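Mandelate racemase/muconate lactonizing enzyme (Roseovarius nubinhibens, PDB 2QDD) is of unknown function but, as a magnesium-binding member of the mandelate racemase branch of the enolase superfamily, probably acts on a carboxylate substrate. Local coordinates at residues R4-L15 against R32-D43. Numbering follows the deposited sequence. Where two conformers were deposited one is given.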
ATOM      1  N   ARG A   4      43.664 -13.098 -23.685  1.00 46.31           N
ATOM      2  CA  ARG A   4      43.854 -13.814 -22.429  1.00 48.08           C
ATOM      3  C   ARG A   4      44.649 -12.945 -21.464  1.00 42.63           C
ATOM      4  O   ARG A   4      45.715 -12.451 -21.819  1.00 46.80           O
ATOM      5  CB  ARG A   4      44.611 -15.119 -22.688  1.00 49.63           C
ATOM      6  CG  ARG A   4      44.199 -16.277 -21.802  1.00 57.89           C
ATOM      7  CD  ARG A   4      45.071 -17.512 -22.023  1.00 61.84           C
ATOM      8  NE  ARG A   4      46.500 -17.194 -22.029  1.00 74.86           N
ATOM      9  CZ  ARG A   4      47.348 -17.536 -22.999  1.00 80.59           C
ATOM     10  NH1 ARG A   4      46.923 -18.225 -24.052  1.00 81.62           N
ATOM     11  NH2 ARG A   4      48.627 -17.194 -22.911  1.00 76.07           N
ATOM     12  N   ILE A   5      44.129 -12.762 -20.251  1.00 39.30           N
ATOM     13  CA  ILE A   5      44.840 -12.046 -19.186  1.00 38.04           C
ATOM     14  C   ILE A   5      46.032 -12.867 -18.684  1.00 38.98           C
ATOM     15  O   ILE A   5      45.911 -14.063 -18.418  1.00 35.80           O
ATOM     16  CB  ILE A   5      43.893 -11.650 -18.001  1.00 39.53           C
ATOM     17  CG1 ILE A   5      42.914 -10.548 -18.436  1.00 37.18           C
ATOM     18  CG2 ILE A   5      44.693 -11.179 -16.776  1.00 39.49           C
ATOM     19  CD1 ILE A   5      41.892 -10.136 -17.370  1.00 30.27           C
ATOM     20  N   THR A   6      47.173 -12.196 -18.554  1.00 41.39           N
ATOM     21  CA  THR A   6      48.483 -12.834 -18.518  1.00 45.82           C
ATOM     22  C   THR A   6      49.232 -12.443 -17.234  1.00 43.01           C
ATOM     23  O   THR A   6      49.950 -13.266 -16.647  1.00 43.73           O
ATOM     24  CB  THR A   6      49.261 -12.509 -19.837  1.00 47.14           C
ATOM     25  OG1 THR A   6      49.207 -13.643 -20.713  1.00 48.15           O
ATOM     26  CG2 THR A   6      50.711 -12.094 -19.606  1.00 52.14           C
ATOM     27  N   ARG A   7      49.017 -11.202 -16.793  1.00 40.22           N
ATOM     28  CA  ARG A   7      49.661 -10.659 -15.599  0.50 40.21           C
ATOM     29  C   ARG A   7      48.785  -9.579 -14.960  1.00 39.30           C
ATOM     30  O   ARG A   7      48.224  -8.735 -15.659  1.00 39.21           O
ATOM     31  CB  ARG A   7      51.021 -10.063 -15.968  0.50 43.15           C
ATOM     32  CG  ARG A   7      52.129 -10.277 -14.941  0.50 47.07           C
ATOM     33  CD  ARG A   7      53.457 -10.668 -15.600  0.50 52.43           C
ATOM     34  NE  ARG A   7      53.623 -10.094 -16.937  0.50 58.36           N
ATOM     35  CZ  ARG A   7      53.796 -10.802 -18.052  0.50 59.75           C
ATOM     36  NH1 ARG A   7      53.928 -10.176 -19.214  0.50 59.85           N
ATOM     37  NH2 ARG A   7      53.834 -12.129 -18.011  0.50 56.50           N
ATOM     38  N   LEU A   8      48.680  -9.606 -13.635  1.00 39.28           N
ATOM     39  CA  LEU A   8      48.138  -8.481 -12.880  1.00 36.08           C
ATOM     40  C   LEU A   8      49.203  -7.913 -11.958  1.00 37.19           C
ATOM     41  O   LEU A   8      49.806  -8.643 -11.171  1.00 41.16           O
ATOM     42  CB  LEU A   8      46.912  -8.909 -12.071  1.00 39.54           C
ATOM     43  CG  LEU A   8      45.834  -9.729 -12.791  1.00 41.53           C
ATOM     44  CD1 LEU A   8      44.893 -10.341 -11.803  1.00 44.06           C
ATOM     45  CD2 LEU A   8      45.065  -8.890 -13.768  1.00 45.87           C
ATOM     46  N   THR A   9      49.432  -6.609 -12.056  1.00 37.29           N
ATOM     47  CA  THR A   9      50.438  -5.946 -11.236  1.00 35.48           C
ATOM     48  C   THR A   9      49.811  -4.819 -10.433  1.00 36.46           C
ATOM     49  O   THR A   9      49.104  -3.968 -10.974  1.00 37.56           O
ATOM     50  CB  THR A   9      51.602  -5.391 -12.098  1.00 40.57           C
ATOM     51  OG1 THR A   9      52.023  -6.388 -13.037  1.00 36.84           O
ATOM     52  CG2 THR A   9      52.790  -4.999 -11.228  1.00 37.23           C
ATOM     53  N   VAL A  10      50.096  -4.825  -9.135  1.00 38.12           N
ATOM     54  CA  VAL A  10      49.465  -3.932  -8.173  1.00 33.41           C
ATOM     55  C   VAL A  10      50.517  -2.927  -7.690  1.00 35.80           C
ATOM     56  O   VAL A  10      51.625  -3.310  -7.324  1.00 36.36           O
ATOM     57  CB  VAL A  10      48.894  -4.747  -6.980  1.00 32.09           C
ATOM     58  CG1 VAL A  10      48.239  -3.846  -5.948  1.00 31.34           C
ATOM     59  CG2 VAL A  10      47.897  -5.778  -7.475  1.00 28.56           C
ATOM     60  N   PHE A  11      50.160  -1.646  -7.711  1.00 33.58           N
ATOM     61  CA  PHE A  11      51.016  -0.577  -7.208  1.00 35.35           C
ATOM     62  C   PHE A  11      50.290   0.133  -6.079  1.00 35.72           C
ATOM     63  O   PHE A  11      49.064   0.138  -6.035  1.00 40.16           O
ATOM     64  CB  PHE A  11      51.330   0.434  -8.320  1.00 37.45           C
ATOM     65  CG  PHE A  11      52.095  -0.146  -9.479  1.00 36.44           C
ATOM     66  CD1 PHE A  11      53.480  -0.043  -9.532  1.00 39.38           C
ATOM     67  CD2 PHE A  11      51.433  -0.788 -10.523  1.00 32.17           C
ATOM     68  CE1 PHE A  11      54.194  -0.578 -10.602  1.00 42.03           C
ATOM     69  CE2 PHE A  11      52.138  -1.329 -11.592  1.00 33.37           C
ATOM     70  CZ  PHE A  11      53.520  -1.221 -11.633  1.00 40.79           C
ATOM     71  N   HIS A  12      51.048   0.736  -5.172  1.00 39.30           N
ATOM     72  CA  HIS A  12      50.466   1.505  -4.078  1.00 42.69           C
ATOM     73  C   HIS A  12      51.001   2.940  -4.074  1.00 42.85           C
ATOM     74  O   HIS A  12      52.205   3.171  -4.164  1.00 46.43           O
ATOM     75  CB  HIS A  12      50.699   0.801  -2.730  1.00 44.48           C
ATOM     76  CG  HIS A  12      50.539   1.696  -1.539  1.00 46.75           C
ATOM     77  ND1 HIS A  12      51.581   1.992  -0.688  1.00 57.25           N
ATOM     78  CD2 HIS A  12      49.465   2.373  -1.069  1.00 48.58           C
ATOM     79  CE1 HIS A  12      51.154   2.808   0.259  1.00 60.24           C
ATOM     80  NE2 HIS A  12      49.874   3.056   0.051  1.00 53.14           N
ATOM     81  N   LEU A  13      50.085   3.895  -3.976  1.00 42.18           N
ATOM     82  CA  LEU A  13      50.410   5.303  -4.113  1.00 40.06           C
ATOM     83  C   LEU A  13      50.009   6.012  -2.828  1.00 44.92           C
ATOM     84  O   LEU A  13      48.882   5.862  -2.355  1.00 51.33           O
ATOM     85  CB  LEU A  13      49.668   5.906  -5.314  1.00 41.43           C
ATOM     86  CG  LEU A  13      50.184   5.672  -6.745  1.00 42.78           C
ATOM     87  CD1 LEU A  13      49.849   4.282  -7.293  1.00 48.12           C
ATOM     88  CD2 LEU A  13      49.639   6.732  -7.680  1.00 36.94           C
ATOM     89  N   ASP A  14      50.944   6.765  -2.261  1.00 47.91           N
ATOM     90  CA  ASP A  14      50.684   7.614  -1.107  1.00 49.69           C
ATOM     91  C   ASP A  14      50.431   9.032  -1.606  1.00 51.73           C
ATOM     92  O   ASP A  14      51.350   9.700  -2.089  1.00 58.98           O
ATOM     93  CB  ASP A  14      51.900   7.596  -0.174  1.00 54.75           C
ATOM     94  CG  ASP A  14      51.536   7.839   1.277  1.00 65.96           C
ATOM     95  OD1 ASP A  14      51.002   8.924   1.593  1.00 69.34           O
ATOM     96  OD2 ASP A  14      51.802   6.942   2.106  1.00 75.10           O
ATOM     97  N   LEU A  15      49.185   9.488  -1.509  1.00 46.88           N
ATOM     98  CA  LEU A  15      48.789  10.753  -2.124  1.00 44.70           C
ATOM     99  C   LEU A  15      48.389  11.781  -1.076  1.00 45.29           C
ATOM    100  O   LEU A  15      47.277  11.718  -0.551  1.00 46.64           O
ATOM    101  CB  LEU A  15      47.631  10.556  -3.099  1.00 41.47           C
ATOM    102  CG  LEU A  15      47.709   9.542  -4.232  1.00 44.39           C
ATOM    103  CD1 LEU A  15      46.306   9.352  -4.753  1.00 41.63           C
ATOM    104  CD2 LEU A  15      48.633  10.036  -5.340  1.00 43.67           C
ATOM    105  N   ARG A  32      46.136  12.028   3.849  1.00 52.04           N
ATOM    106  CA  ARG A  32      46.556  11.388   2.610  1.00 48.53           C
ATOM    107  C   ARG A  32      45.610  10.267   2.188  1.00 48.13           C
ATOM    108  O   ARG A  32      44.819   9.762   2.994  1.00 45.43           O
ATOM    109  CB  ARG A  32      47.989  10.855   2.731  1.00 48.19           C
ATOM    110  CG  ARG A  32      48.230   9.940   3.932  1.00 52.97           C
ATOM    111  CD  ARG A  32      49.588  10.193   4.580  1.00 55.28           C
ATOM    112  NE  ARG A  32      50.595  10.622   3.611  1.00 54.02           N
ATOM    113  CZ  ARG A  32      51.390  11.677   3.765  1.00 55.28           C
ATOM    114  NH1 ARG A  32      52.268  11.983   2.818  1.00 59.78           N
ATOM    115  NH2 ARG A  32      51.316  12.422   4.863  1.00 43.73           N
ATOM    116  N   LEU A  33      45.709   9.877   0.920  1.00 44.18           N
ATOM    117  CA  LEU A  33      44.886   8.809   0.376  1.00 41.94           C
ATOM    118  C   LEU A  33      45.733   7.603  -0.008  1.00 39.27           C
ATOM    119  O   LEU A  33      46.842   7.749  -0.518  1.00 41.66           O
ATOM    120  CB  LEU A  33      44.085   9.304  -0.831  1.00 37.83           C
ATOM    121  CG  LEU A  33      42.997  10.363  -0.618  1.00 40.33           C
ATOM    122  CD1 LEU A  33      42.271  10.630  -1.919  1.00 37.34           C
ATOM    123  CD2 LEU A  33      42.002   9.971   0.464  1.00 38.80           C
ATOM    124  N   ASP A  34      45.194   6.417   0.252  1.00 33.56           N
ATOM    125  CA  ASP A  34      45.828   5.157  -0.113  1.00 34.95           C
ATOM    126  C   ASP A  34      45.209   4.715  -1.437  1.00 37.54           C
ATOM    127  O   ASP A  34      44.125   4.119  -1.467  1.00 40.83           O
ATOM    128  CB  ASP A  34      45.585   4.125   1.005  1.00 35.68           C
ATOM    129  CG  ASP A  34      46.184   2.750   0.716  1.00 42.40           C
ATOM    130  OD1 ASP A  34      46.473   2.031   1.698  1.00 52.48           O
ATOM    131  OD2 ASP A  34      46.344   2.354  -0.458  1.00 46.08           O
ATOM    132  N   SER A  35      45.908   5.018  -2.526  1.00 35.80           N
ATOM    133  CA  SER A  35      45.461   4.645  -3.858  1.00 33.04           C
ATOM    134  C   SER A  35      46.115   3.357  -4.326  1.00 32.08           C
ATOM    135  O   SER A  35      47.285   3.106  -4.054  1.00 34.55           O
ATOM    136  CB  SER A  35      45.758   5.762  -4.855  1.00 32.89           C
ATOM    137  OG  SER A  35      45.202   5.466  -6.119  1.00 34.34           O
ATOM    138  N   THR A  36      45.340   2.548  -5.035  1.00 32.70           N
ATOM    139  CA  THR A  36      45.849   1.369  -5.706  1.00 27.56           C
ATOM    140  C   THR A  36      45.732   1.589  -7.210  1.00 30.24           C
ATOM    141  O   THR A  36      44.642   1.869  -7.713  1.00 29.10           O
ATOM    142  CB  THR A  36      45.046   0.120  -5.287  1.00 29.24           C
ATOM    143  OG1 THR A  36      45.133  -0.046  -3.868  1.00 36.84           O
ATOM    144  CG2 THR A  36      45.582  -1.127  -5.958  1.00 20.12           C
ATOM    145  N   TYR A  37      46.861   1.487  -7.910  1.00 31.25           N
ATOM    146  CA  TYR A  37      46.877   1.300  -9.366  1.00 32.81           C
ATOM    147  C   TYR A  37      47.001  -0.179  -9.703  1.00 30.84           C
ATOM    148  O   TYR A  37      47.782  -0.905  -9.089  1.00 32.47           O
ATOM    149  CB  TYR A  37      48.048   2.050 -10.005  1.00 33.58           C
ATOM    150  CG  TYR A  37      47.796   3.505 -10.350  1.00 38.69           C
ATOM    151  CD1 TYR A  37      48.450   4.097 -11.431  1.00 35.41           C
ATOM    152  CD2 TYR A  37      46.924   4.296  -9.595  1.00 37.54           C
ATOM    153  CE1 TYR A  37      48.243   5.432 -11.755  1.00 31.20           C
ATOM    154  CE2 TYR A  37      46.706   5.632  -9.914  1.00 37.08           C
ATOM    155  CZ  TYR A  37      47.369   6.195 -10.995  1.00 39.71           C
ATOM    156  OH  TYR A  37      47.161   7.517 -11.316  1.00 35.73           O
ATOM    157  N   LEU A  38      46.231  -0.615 -10.690  1.00 30.76           N
ATOM    158  CA  LEU A  38      46.313  -1.976 -11.180  1.00 31.17           C
ATOM    159  C   LEU A  38      46.636  -1.975 -12.671  1.00 31.84           C
ATOM    160  O   LEU A  38      46.023  -1.238 -13.442  1.00 29.24           O
ATOM    161  CB  LEU A  38      45.007  -2.718 -10.900  1.00 30.91           C
ATOM    162  CG  LEU A  38      44.820  -4.110 -11.507  1.00 37.75           C
ATOM    163  CD1 LEU A  38      45.653  -5.184 -10.808  1.00 35.46           C
ATOM    164  CD2 LEU A  38      43.364  -4.466 -11.475  1.00 33.50           C
ATOM    165  N   ARG A  39      47.615  -2.790 -13.058  1.00 33.27           N
ATOM    166  CA  ARG A  39      47.959  -2.990 -14.464  1.00 33.17           C
ATOM    167  C   ARG A  39      47.570  -4.401 -14.860  1.00 28.15           C
ATOM    168  O   ARG A  39      47.970  -5.358 -14.204  1.00 29.82           O
ATOM    169  CB  ARG A  39      49.464  -2.776 -14.692  1.00 32.55           C
ATOM    170  CG  ARG A  39      49.928  -3.116 -16.108  1.00 40.59           C
ATOM    171  CD  ARG A  39      51.409  -2.870 -16.317  1.00 45.48           C
ATOM    172  NE  ARG A  39      52.248  -3.834 -15.612  1.00 52.93           N
ATOM    173  CZ  ARG A  39      53.500  -3.603 -15.225  1.00 56.51           C
ATOM    174  NH1 ARG A  39      54.076  -2.429 -15.472  1.00 54.65           N
ATOM    175  NH2 ARG A  39      54.177  -4.551 -14.586  1.00 54.21           N
ATOM    176  N   ILE A  40      46.783  -4.518 -15.924  1.00 28.64           N
ATOM    177  CA  ILE A  40      46.430  -5.819 -16.486  1.00 35.51           C
ATOM    178  C   ILE A  40      47.129  -6.013 -17.830  1.00 38.52           C
ATOM    179  O   ILE A  40      46.875  -5.270 -18.786  1.00 36.63           O
ATOM    180  CB  ILE A  40      44.891  -5.984 -16.678  1.00 34.66           C
ATOM    181  CG1 ILE A  40      44.147  -5.759 -15.353  1.00 41.43           C
ATOM    182  CG2 ILE A  40      44.572  -7.351 -17.273  1.00 32.87           C
ATOM    183  CD1 ILE A  40      42.706  -6.260 -15.346  1.00 35.89           C
ATOM    184  N   ASP A  41      48.000  -7.017 -17.894  1.00 35.19           N
ATOM    185  CA  ASP A  41      48.662  -7.386 -19.139  1.00 36.41           C
ATOM    186  C   ASP A  41      47.949  -8.552 -19.787  1.00 35.14           C
ATOM    187  O   ASP A  41      47.423  -9.427 -19.099  1.00 37.06           O
ATOM    188  CB  ASP A  41      50.131  -7.747 -18.889  1.00 35.99           C
ATOM    189  CG  ASP A  41      50.963  -6.548 -18.474  1.00 38.18           C
ATOM    190  OD1 ASP A  41      51.637  -6.617 -17.426  1.00 42.70           O
ATOM    191  OD2 ASP A  41      50.945  -5.533 -19.198  1.00 47.68           O
ATOM    192  N   THR A  42      47.936  -8.556 -21.115  1.00 39.28           N
ATOM    193  CA  THR A  42      47.399  -9.675 -21.883  1.00 42.41           C
ATOM    194  C   THR A  42      48.489 -10.322 -22.736  1.00 46.75           C
ATOM    195  O   THR A  42      49.594  -9.788 -22.850  1.00 47.65           O
ATOM    196  CB  THR A  42      46.253  -9.234 -22.810  1.00 43.05           C
ATOM    197  OG1 THR A  42      46.743  -8.265 -23.739  1.00 40.41           O
ATOM    198  CG2 THR A  42      45.088  -8.643 -22.016  1.00 42.21           C
ATOM    199  N   ASP A  43      48.160 -11.460 -23.347  1.00 47.62           N
ATOM    200  CA  ASP A  43      49.110 -12.234 -24.149  1.00 50.47           C
ATOM    201  C   ASP A  43      49.483 -11.571 -25.481  1.00 50.23           C
ATOM    202  O   ASP A  43      50.468 -11.955 -26.116  1.00 51.46           O
ATOM    203  CB  ASP A  43      48.596 -13.667 -24.374  1.00 50.00           C
ATOM    204  CG  ASP A  43      47.369 -13.727 -25.280  1.00 57.11           C
ATOM    205  OD1 ASP A  43      46.502 -12.835 -25.192  1.00 57.15           O
ATOM    206  OD2 ASP A  43      47.266 -14.680 -26.080  1.00 63.61           O
TER
HETATM  207  O   HOH W   1      50.469  -6.685 -15.060  1.00 43.07           O
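R39 and T9, partners in a hydrogen-bonded pair of two antiparallel strands, show how side chains can reinforce a backbone ladder. With CG anti to the backbone N (chi1 174°) and a bend at chi3, the R39 chain runs alongside T9 and gives an NH2 hydrogen bond to OG1, 3.2 Å long and tilted from the guanidinium plane. F11 CZ lies over one guanidinium face, 4.1 Å from R39 NH1, while R39 NE forms a salt bridge with D41 OD1 at 3.4 Å within its own strand. A water joins this cluster, hydrogen-bonded to T9 OG1 at 2.6 Å and to D41 OD1; D41 OD2 turns to T47. Were R39 an alanine, T9 OG1 would probably lose its NH2 donor, D41 OD1 its salt bridge and F11 CZ the guanidinium beside it.

Further along the same face, L13 sets CD2 over the Y37 ring in a CH-pi contact, 4.1 Å from the centroid, and the Y37 hydroxyl reaches T299. On the other face L8 CD2 meets I40 CG1 at 3.6 Å beneath helices 64-78 and 101-119. At one end R32 NE makes a salt bridge with D14 OD1 (2.7 Å), the oxygen near the guanidinium plane and using its syn lone pair; toward the other, T6 and R7 both face D41 in a classic beta bulge. This long, twisted beta hairpin is the centre of the antiparallel sheet in the N-terminal capping domain of the enolase superfamily.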